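Local coordinates for ancillary protein 2 (Streptococcus pyogenes, PDB 4C0Z) that is a component of the pilus tip and can bind host cell surface targets covalently through reactive thioester bonds, this chain being its N-terminal thioester domain, at residues Q97-I102 / Y191-F196; R104-G109 / N205-E210; P123-L128 / L157-Q162. One frame throughout, in Å; residues are numbered along the deposited sequence.

Contact 1 of 3, residues Q97-I102 / Y191-F196; sequences QLQQNI and YQLSIF
Leu-193 pushes both of its methyls against one methyl of Ile-102. Leu-193 CD1 lies 3.8 Å from Ile-102 CG2, and Leu-193 CD2 is at the same 3.8 Å from that carbon, so the leucine fork straddles the isoleucine branch while the two side chains cross at about a right angle. In Ile-102, chi1 of -74° puts CG1 beside the backbone N and leaves CG2 anti to it, facing the strand. The leucine points at the helix, with CG swung opposite its own backbone N (chi1 -176°). One turn back, Gln-99 completes the first shell: its carbonyl O packs 3.9 Å from Leu-193 CD2, and the aliphatic start of its extended side chain comes alongside, Gln-99 CG to Leu-193 CD2 being 4.3 Å. No hydrogen bond links the two segments, and the contact is purely van der Waals. In the fold, this is the N-terminal part of helix 98-108 packing on strand 191-198 of the closed antiparallel barrel of the thioester domain. Phe-84 of helix 81-87 touches both Ile-102 and Leu-193, and Ile-134 and Thr-138 of helix 123-138 also touch Ile-102. Leu-193 is fixed from the strand side as well, since its backbone pairs with Gly-79 while Ser-194 next to it pairs with Ser-208. At the helix start Gln-97 takes the N-cap position, its O accepting from Asn-101 N at 2.9 Å. Just inside the first turn, the backbone N of Gln-99 is held by the side-chain OD1 of Asn-81.

Contact 2 of 3, residues R104-G109 / N205-E210; sequences RILYNG and NLLSAE
The carbonyl O of Arg-104 is gripped twice by one residue, Asn-108, in the helix that Leu-106 anchors to the strand. Asn-108 ND2 donates to Arg-104 O at 2.9 Å over a nearly straight N-H path of 168°, with the oxygen lying in the amide plane of the asparagine. The backbone N of Asn-108 reaches the same Arg-104 O at 3.1 Å, and the two donors arrive from opposite faces of the carbonyl. Both bonds fasten the last helical turn before Gly-109 leaves it, and Asn-108 OD1 has a further partner in Asn-115 ND2. Across the contact, Leu-106 does the touching. Its CD1 presses on Ala-209 CB at 3.5 Å, a tight fit, and meets Leu-207 CD1 at 3.8 Å, so this one methyl settles between two alternate residues of the strand that both point at the helix. Nearer the backbone, Leu-106 CB lies 3.9 Å from Ala-209 CB, and the small alanine lets the helix come close. Leu-207 carries its CG between backbone N and carbonyl carbon (chi1 55°), with CD1 turned to the leucine. Ser-208 points the other way, and its OG is bonded to Gln-52 O. Tyr-54 and Ile-134 also touch Leu-106. Helix and strand segments approach to 8.7 Å between axes and cross at -61°, a helix packed across the antiparallel barrel of the thioester domain, where strand 205-211 pairs with strand 51-56, which carries Cys-55, and Gln-204, its thioester cross-link partner, precedes Asn-205 in the chain.

Contact 3 of 3, residues P123-L128 / L157-Q162; sequences PLNAIL and LKLDSQ
Asn-125 turns its CG beside the backbone N (chi1 -72°), which carries the amide across to Leu-159, while Leu-128 one turn on sets its CG anti to the backbone N (chi1 -164°) and stretches out toward Leu-157. The setting is the helical part of the thioester domain, where the first turns of helix 123-138 lie against the short connection between helix 151-157 and helix 161-174. The two contacts differ in kind. Leu-128 and Leu-157 are both apolar and reach for each other tip to tip, Leu-128 CD1 standing 3.8 Å from Leu-157 CD1, with Phe-150 also touching Leu-128. Asn-125 and Leu-159 instead slide past one another in opposite directions, so that a leucine methyl rests against a polar amide. Leu-159 CD2 comes within 3.3 Å of Asn-125 OD1 and is 3.9 Å from Asn-125 ND2, displaced from the amide plane. Both polar atoms are satisfied elsewhere: OD1 bonds the hydroxyl of Tyr-38 and ND2 bonds Gln-163 OE1. Those two bonds, made at the two heteroatoms of the amide, fix its rotation, and the second ties Asn-125 to helix 161-174. Met-167 of helix 161-174 touches both Asn-125 and Leu-159. The backbone between the two leucines makes a sharp change of direction at Lys-158, which has a positive phi, and this brings both Leu-157 and Leu-159 to face helix 123-138. Just past Leu-159 the next helix begins with Asp-160 as its N-cap, whose OD1 accepts the backbone N of Gln-163.

Contacts 1 and 2 are neighbours, their centres about 7 Å apart: both use helix 98-108, and strands 191-198 and 205-211 lie side by side in the barrel. Their segments alternate along the chain. Contact 3 is nested inside the loops closed by both, with its centre about 25 Å from that of contact 1 and 19 Å from that of contact 2, and belongs to the helical part. Helix 123-138 follows helix 98-108 and bridges the two regions. Contacts 1 and 2 seat helix 98-108 on a barrel whose strand 51-56 carries Cys-55, paired with strand 205-211, next to Gln-204, while contact 3 holds helix 123-138 against the connection before helix 161-174.

Contact 1 of 3, residues Q97-I102 / Y191-F196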
loop_
_atom_site.group_PDB
_atom_site.type_symbol
_atom_site.label_atom_id
_atom_site.label_comp_id
_atom_site.label_asym_id
_atom_site.label_seq_id
_atom_site.Cartn_x
_atom_site.Cartn_y
_atom_site.Cartn_z
ATOM N N GLN I 97 -10.845 -17.532 -10.857
ATOM C CA GLN I 97 -12.009 -16.713 -11.173
ATOM C C GLN I 97 -11.870 -15.335 -10.497
ATOM O O GLN I 97 -12.759 -14.881 -9.774
ATOM C CB GLN I 97 -13.337 -17.432 -10.875
ATOM C CG GLN I 97 -13.453 -18.102 -9.503
ATOM C CD GLN I 97 -14.873 -18.522 -9.182
ATOM O OE1 GLN I 97 -15.746 -18.631 -10.059
ATOM N NE2 GLN I 97 -15.135 -18.767 -7.907
ATOM N N LEU I 98 -10.717 -14.687 -10.741
ATOM C CA LEU I 98 -10.368 -13.369 -10.195
ATOM C C LEU I 98 -11.442 -12.347 -10.578
ATOM O O LEU I 98 -12.140 -11.860 -9.693
ATOM C CB LEU I 98 -8.956 -12.942 -10.653
ATOM C CG LEU I 98 -8.414 -11.596 -10.136
ATOM C CD1 LEU I 98 -8.089 -11.640 -8.644
ATOM C CD2 LEU I 98 -7.173 -11.203 -10.888
ATOM N N GLN I 99 -11.634 -12.114 -11.887
ATOM C CA GLN I 99 -12.656 -11.240 -12.471
ATOM C C GLN I 99 -14.036 -11.445 -11.800
ATOM O O GLN I 99 -14.634 -10.465 -11.345
ATOM C CB GLN I 99 -12.721 -11.499 -13.995
ATOM C CG GLN I 99 -13.937 -10.936 -14.735
ATOM C CD GLN I 99 -13.835 -11.106 -16.237
ATOM O OE1 GLN I 99 -13.446 -12.163 -16.758
ATOM N NE2 GLN I 99 -14.230 -10.078 -16.972
ATOM N N GLN I 100 -14.496 -12.720 -11.700
ATOM C CA GLN I 100 -15.782 -13.135 -11.106
ATOM C C GLN I 100 -15.874 -12.808 -9.627
ATOM O O GLN I 100 -16.910 -12.319 -9.173
ATOM C CB GLN I 100 -16.073 -14.627 -11.358
ATOM C CG GLN I 100 -16.359 -14.948 -12.822
ATOM C CD GLN I 100 -15.142 -15.327 -13.642
ATOM O OE1 GLN I 100 -13.986 -15.070 -13.283
ATOM N NE2 GLN I 100 -15.384 -15.948 -14.785
ATOM N N ASN I 101 -14.775 -13.038 -8.893
ATOM C CA ASN I 101 -14.686 -12.733 -7.470
ATOM C C ASN I 101 -14.793 -11.241 -7.213
ATOM O O ASN I 101 -15.535 -10.828 -6.321
ATOM C CB ASN I 101 -13.417 -13.321 -6.861
ATOM C CG ASN I 101 -13.521 -14.807 -6.651
ATOM O OD1 ASN I 101 -14.586 -15.351 -6.338
ATOM N ND2 ASN I 101 -12.422 -15.501 -6.837
ATOM N N ILE I 102 -14.094 -10.436 -8.028
ATOM C CA ILE I 102 -14.099 -8.985 -7.934
ATOM C C ILE I 102 -15.506 -8.458 -8.231
ATOM O O ILE I 102 -16.037 -7.672 -7.436
ATOM C CB ILE I 102 -12.961 -8.351 -8.790
ATOM C CG1 ILE I 102 -11.588 -8.575 -8.096
ATOM C CG2 ILE I 102 -13.204 -6.852 -9.039
ATOM C CD1 ILE I 102 -10.408 -8.588 -8.993
ATOM N N TYR I 191 -24.293 -6.855 -15.488
ATOM C CA TYR I 191 -23.476 -6.170 -14.473
ATOM C C TYR I 191 -22.000 -6.490 -14.803
ATOM O O TYR I 191 -21.559 -7.620 -14.590
ATOM C CB TYR I 191 -23.884 -6.639 -13.062
ATOM C CG TYR I 191 -23.261 -5.848 -11.934
ATOM C CD1 TYR I 191 -23.846 -4.671 -11.474
ATOM C CD2 TYR I 191 -22.119 -6.305 -11.287
ATOM C CE1 TYR I 191 -23.291 -3.952 -10.419
ATOM C CE2 TYR I 191 -21.550 -5.591 -10.234
ATOM C CZ TYR I 191 -22.136 -4.412 -9.806
ATOM O OH TYR I 191 -21.585 -3.710 -8.765
ATOM N N GLN I 192 -21.267 -5.516 -15.393
ATOM C CA GLN I 192 -19.911 -5.732 -15.917
ATOM C C GLN I 192 -18.782 -4.886 -15.302
ATOM O O GLN I 192 -18.969 -3.731 -14.910
ATOM C CB GLN I 192 -19.914 -5.561 -17.439
ATOM C CG GLN I 192 -20.714 -6.653 -18.153
ATOM C CD GLN I 192 -21.063 -6.355 -19.592
ATOM O OE1 GLN I 192 -20.522 -5.448 -20.231
ATOM N NE2 GLN I 192 -21.976 -7.139 -20.144
ATOM N N LEU I 193 -17.591 -5.497 -15.259
ATOM C CA LEU I 193 -16.377 -4.956 -14.674
ATOM C C LEU I 193 -15.508 -4.184 -15.662
ATOM O O LEU I 193 -15.294 -4.633 -16.791
ATOM C CB LEU I 193 -15.573 -6.112 -14.045
ATOM C CG LEU I 193 -14.286 -5.787 -13.284
ATOM C CD1 LEU I 193 -14.571 -4.917 -12.067
ATOM C CD2 LEU I 193 -13.601 -7.061 -12.862
ATOM N N SER I 194 -14.984 -3.037 -15.208
ATOM C CA SER I 194 -14.062 -2.178 -15.951
ATOM C C SER I 194 -12.798 -1.939 -15.137
ATOM O O SER I 194 -12.871 -1.737 -13.923
ATOM C CB SER I 194 -14.701 -0.835 -16.285
ATOM O OG SER I 194 -15.707 -0.986 -17.272
ATOM N N ILE I 195 -11.642 -1.955 -15.815
ATOM C CA ILE I 195 -10.338 -1.637 -15.232
ATOM C C ILE I 195 -9.927 -0.259 -15.774
ATOM O O ILE I 195 -10.014 -0.012 -16.968
ATOM C CB ILE I 195 -9.260 -2.735 -15.506
ATOM C CG1 ILE I 195 -9.592 -4.058 -14.773
ATOM C CG2 ILE I 195 -7.860 -2.249 -15.141
ATOM C CD1 ILE I 195 -8.915 -5.273 -15.351
ATOM N N PHE I 196 -9.482 0.625 -14.884
ATOM C CA PHE I 196 -9.009 1.951 -15.235
ATOM C C PHE I 196 -7.502 1.971 -15.048
ATOM O O PHE I 196 -6.994 1.856 -13.919
ATOM C CB PHE I 196 -9.744 3.036 -14.428
ATOM C CG PHE I 196 -11.189 3.141 -14.853
ATOM C CD1 PHE I 196 -12.171 2.346 -14.258
ATOM C CD2 PHE I 196 -11.565 4.002 -15.883
ATOM C CE1 PHE I 196 -13.500 2.414 -14.686
ATOM C CE2 PHE I 196 -12.894 4.089 -16.289
ATOM C CZ PHE I 196 -13.852 3.289 -15.698
#

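Contact 2 of 3, residues R104-G109 / N205-E210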
loop_
_atom_site.group_PDB
_atom_site.type_symbol
_atom_site.label_atom_id
_atom_site.label_comp_id
_atom_site.label_asym_id
_atom_site.label_seq_id
_atom_site.Cartn_x
_atom_site.Cartn_y
_atom_site.Cartn_z
ATOM N N ARG I 104 -18.361 -10.077 -7.959
ATOM C CA ARG I 104 -19.224 -10.475 -6.837
ATOM C C ARG I 104 -19.105 -9.508 -5.656
ATOM O O ARG I 104 -20.119 -9.180 -5.037
ATOM C CB ARG I 104 -18.939 -11.908 -6.375
ATOM C CG ARG I 104 -19.832 -12.925 -7.032
ATOM C CD ARG I 104 -19.715 -14.307 -6.415
ATOM N NE ARG I 104 -18.410 -14.919 -6.674
ATOM C CZ ARG I 104 -18.117 -15.649 -7.748
ATOM N NH1 ARG I 104 -19.028 -15.856 -8.689
ATOM N NH2 ARG I 104 -16.906 -16.168 -7.891
ATOM N N ILE I 105 -17.875 -9.033 -5.366
ATOM C CA ILE I 105 -17.607 -8.086 -4.285
ATOM C C ILE I 105 -18.269 -6.755 -4.596
ATOM O O ILE I 105 -18.913 -6.192 -3.715
ATOM C CB ILE I 105 -16.089 -7.928 -3.989
ATOM C CG1 ILE I 105 -15.524 -9.208 -3.346
ATOM C CG2 ILE I 105 -15.805 -6.697 -3.100
ATOM C CD1 ILE I 105 -14.018 -9.280 -3.391
ATOM N N LEU I 106 -18.113 -6.254 -5.830
ATOM C CA LEU I 106 -18.689 -4.979 -6.226
ATOM C C LEU I 106 -20.215 -5.016 -6.212
ATOM O O LEU I 106 -20.835 -4.071 -5.730
ATOM C CB LEU I 106 -18.120 -4.510 -7.580
ATOM C CG LEU I 106 -16.608 -4.219 -7.618
ATOM C CD1 LEU I 106 -16.164 -3.727 -8.978
ATOM C CD2 LEU I 106 -16.212 -3.189 -6.582
ATOM N N TYR I 107 -20.806 -6.144 -6.651
ATOM C CA TYR I 107 -22.249 -6.397 -6.681
ATOM C C TYR I 107 -22.855 -6.440 -5.277
ATOM O O TYR I 107 -23.975 -5.979 -5.082
ATOM C CB TYR I 107 -22.521 -7.715 -7.422
ATOM C CG TYR I 107 -23.976 -7.995 -7.733
ATOM C CD1 TYR I 107 -24.654 -7.264 -8.703
ATOM C CD2 TYR I 107 -24.647 -9.054 -7.126
ATOM C CE1 TYR I 107 -25.992 -7.517 -8.995
ATOM C CE2 TYR I 107 -25.975 -9.339 -7.432
ATOM C CZ TYR I 107 -26.642 -8.571 -8.374
ATOM O OH TYR I 107 -27.938 -8.860 -8.707
ATOM N N ASN I 108 -22.104 -6.969 -4.306
ATOM C CA ASN I 108 -22.528 -7.117 -2.914
ATOM C C ASN I 108 -22.063 -6.026 -1.953
ATOM O O ASN I 108 -22.577 -5.944 -0.831
ATOM C CB ASN I 108 -22.100 -8.478 -2.383
ATOM C CG ASN I 108 -23.006 -9.571 -2.842
ATOM O OD1 ASN I 108 -24.059 -9.814 -2.247
ATOM N ND2 ASN I 108 -22.644 -10.205 -3.951
ATOM N N GLY I 109 -21.086 -5.227 -2.381
ATOM C CA GLY I 109 -20.495 -4.171 -1.573
ATOM C C GLY I 109 -21.106 -2.809 -1.774
ATOM O O GLY I 109 -22.200 -2.689 -2.325
ATOM N N ASN I 205 -3.893 1.732 -10.116
ATOM C CA ASN I 205 -4.931 1.500 -11.130
ATOM C C ASN I 205 -6.258 1.403 -10.389
ATOM O O ASN I 205 -6.275 1.237 -9.169
ATOM C CB ASN I 205 -4.663 0.235 -11.934
ATOM C CG ASN I 205 -3.408 0.320 -12.732
ATOM O OD1 ASN I 205 -3.238 1.210 -13.545
ATOM N ND2 ASN I 205 -2.491 -0.584 -12.489
ATOM N N LEU I 206 -7.356 1.587 -11.098
ATOM C CA LEU I 206 -8.670 1.577 -10.483
ATOM C C LEU I 206 -9.575 0.548 -11.136
ATOM O O LEU I 206 -9.273 0.034 -12.215
ATOM C CB LEU I 206 -9.307 2.993 -10.533
ATOM C CG LEU I 206 -8.574 4.138 -9.839
ATOM C CD1 LEU I 206 -9.209 5.475 -10.155
ATOM C CD2 LEU I 206 -8.549 3.963 -8.325
ATOM N N LEU I 207 -10.672 0.225 -10.459
ATOM C CA LEU I 207 -11.657 -0.699 -10.986
ATOM C C LEU I 207 -13.063 -0.247 -10.592
ATOM O O LEU I 207 -13.257 0.376 -9.552
ATOM C CB LEU I 207 -11.360 -2.196 -10.668
ATOM C CG LEU I 207 -11.168 -2.627 -9.221
ATOM C CD1 LEU I 207 -12.513 -2.878 -8.533
ATOM C CD2 LEU I 207 -10.330 -3.888 -9.154
ATOM N N SER I 208 -14.032 -0.522 -11.461
ATOM C CA SER I 208 -15.425 -0.123 -11.266
ATOM C C SER I 208 -16.367 -1.082 -11.974
ATOM O O SER I 208 -15.983 -1.702 -12.967
ATOM C CB SER I 208 -15.638 1.298 -11.780
ATOM O OG SER I 208 -16.881 1.804 -11.337
ATOM N N ALA I 209 -17.586 -1.226 -11.442
ATOM C CA ALA I 209 -18.609 -2.083 -12.042
ATOM C C ALA I 209 -19.903 -1.308 -12.222
ATOM O O ALA I 209 -20.199 -0.404 -11.431
ATOM C CB ALA I 209 -18.845 -3.322 -11.198
ATOM N N GLU I 210 -20.646 -1.634 -13.285
ATOM C CA GLU I 210 -21.918 -0.984 -13.609
ATOM C C GLU I 210 -22.855 -1.919 -14.360
ATOM O O GLU I 210 -22.405 -2.909 -14.947
ATOM C CB GLU I 210 -21.677 0.315 -14.436
ATOM C CG GLU I 210 -21.208 0.089 -15.877
ATOM C CD GLU I 210 -21.317 1.262 -16.833
ATOM O OE1 GLU I 210 -22.296 2.037 -16.721
ATOM O OE2 GLU I 210 -20.456 1.367 -17.738
#

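Contact 3 of 3, residues P123-L128 / L157-Q162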
loop_
_atom_site.group_PDB
_atom_site.type_symbol
_atom_site.label_atom_id
_atom_site.label_comp_id
_atom_site.label_asym_id
_atom_site.label_seq_id
_atom_site.Cartn_x
_atom_site.Cartn_y
_atom_site.Cartn_z
ATOM N N PRO I 123 -21.756 4.645 5.223
ATOM C CA PRO I 123 -21.154 4.640 3.866
ATOM C C PRO I 123 -19.627 4.522 3.756
ATOM O O PRO I 123 -19.146 3.648 3.028
ATOM C CB PRO I 123 -21.652 5.945 3.259
ATOM C CG PRO I 123 -22.933 6.198 3.926
ATOM C CD PRO I 123 -22.847 5.636 5.311
ATOM N N LEU I 124 -18.862 5.367 4.482
ATOM C CA LEU I 124 -17.395 5.356 4.428
ATOM C C LEU I 124 -16.803 4.074 4.991
ATOM O O LEU I 124 -15.804 3.587 4.466
ATOM C CB LEU I 124 -16.791 6.607 5.077
ATOM C CG LEU I 124 -17.078 7.930 4.359
ATOM C CD1 LEU I 124 -16.815 9.116 5.281
ATOM C CD2 LEU I 124 -16.296 8.041 3.037
ATOM N N ASN I 125 -17.463 3.488 6.008
ATOM C CA ASN I 125 -17.063 2.204 6.592
ATOM C C ASN I 125 -17.359 1.063 5.608
ATOM O O ASN I 125 -16.596 0.103 5.545
ATOM C CB ASN I 125 -17.790 1.968 7.924
ATOM C CG ASN I 125 -17.314 2.820 9.069
ATOM O OD1 ASN I 125 -16.176 3.275 9.103
ATOM N ND2 ASN I 125 -18.164 3.016 10.067
ATOM N N ALA I 126 -18.452 1.187 4.837
ATOM C CA ALA I 126 -18.866 0.192 3.841
ATOM C C ALA I 126 -17.886 0.187 2.663
ATOM O O ALA I 126 -17.495 -0.888 2.204
ATOM C CB ALA I 126 -20.300 0.449 3.381
ATOM N N ILE I 127 -17.437 1.391 2.228
ATOM C CA ILE I 127 -16.422 1.548 1.172
ATOM C C ILE I 127 -15.107 0.892 1.657
ATOM O O ILE I 127 -14.480 0.141 0.915
ATOM C CB ILE I 127 -16.198 3.039 0.794
ATOM C CG1 ILE I 127 -17.398 3.594 0.042
ATOM C CG2 ILE I 127 -14.924 3.203 -0.046
ATOM C CD1 ILE I 127 -17.551 5.123 0.083
ATOM N N LEU I 128 -14.724 1.160 2.907
ATOM C CA LEU I 128 -13.522 0.605 3.526
ATOM C C LEU I 128 -13.547 -0.949 3.536
ATOM O O LEU I 128 -12.548 -1.563 3.202
ATOM C CB LEU I 128 -13.363 1.180 4.944
ATOM C CG LEU I 128 -12.013 1.013 5.576
ATOM C CD1 LEU I 128 -11.601 2.273 6.290
ATOM C CD2 LEU I 128 -12.026 -0.132 6.556
ATOM N N LEU I 157 -9.940 5.710 13.246
ATOM C CA LEU I 157 -11.270 6.243 12.908
ATOM C C LEU I 157 -12.212 6.279 14.111
ATOM O O LEU I 157 -13.321 6.815 14.000
ATOM C CB LEU I 157 -11.913 5.438 11.751
ATOM C CG LEU I 157 -11.099 5.286 10.451
ATOM C CD1 LEU I 157 -11.567 4.111 9.648
ATOM C CD2 LEU I 157 -11.146 6.534 9.610
ATOM N N LYS I 158 -11.771 5.710 15.258
ATOM C CA LYS I 158 -12.548 5.594 16.516
ATOM C C LYS I 158 -13.932 4.975 16.244
ATOM O O LYS I 158 -14.975 5.609 16.442
ATOM C CB LYS I 158 -12.598 6.921 17.304
ATOM C CG LYS I 158 -11.211 7.435 17.700
ATOM C CD LYS I 158 -11.188 8.025 19.106
ATOM C CE LYS I 158 -9.794 8.113 19.682
ATOM N NZ LYS I 158 -9.259 6.780 20.080
ATOM N N LEU I 159 -13.906 3.744 15.702
ATOM C CA LEU I 159 -15.103 2.973 15.351
ATOM C C LEU I 159 -15.712 2.390 16.613
ATOM O O LEU I 159 -14.986 1.825 17.439
ATOM C CB LEU I 159 -14.761 1.812 14.379
ATOM C CG LEU I 159 -13.997 2.119 13.084
ATOM C CD1 LEU I 159 -13.505 0.839 12.428
ATOM C CD2 LEU I 159 -14.843 2.927 12.115
ATOM N N ASP I 160 -17.043 2.507 16.757
ATOM C CA ASP I 160 -17.755 1.913 17.895
ATOM C C ASP I 160 -17.876 0.397 17.679
ATOM O O ASP I 160 -17.710 -0.071 16.544
ATOM C CB ASP I 160 -19.132 2.577 18.144
ATOM C CG ASP I 160 -20.115 2.538 16.988
ATOM O OD1 ASP I 160 -20.481 1.431 16.555
ATOM O OD2 ASP I 160 -20.573 3.620 16.563
ATOM N N SER I 161 -18.135 -0.359 18.760
ATOM C CA SER I 161 -18.265 -1.819 18.741
ATOM C C SER I 161 -19.297 -2.350 17.732
ATOM O O SER I 161 -19.046 -3.382 17.103
ATOM C CB SER I 161 -18.561 -2.346 20.141
ATOM O OG SER I 161 -19.766 -1.802 20.658
ATOM N N GLN I 162 -20.439 -1.637 17.574
ATOM C CA GLN I 162 -21.525 -1.972 16.647
ATOM C C GLN I 162 -21.026 -1.936 15.188
ATOM O O GLN I 162 -21.174 -2.934 14.478
ATOM C CB GLN I 162 -22.740 -1.041 16.884
ATOM C CG GLN I 162 -23.916 -1.198 15.899
ATOM C CD GLN I 162 -24.056 -0.065 14.889
ATOM O OE1 GLN I 162 -23.450 1.018 14.993
ATOM N NE2 GLN I 162 -24.892 -0.285 13.884
#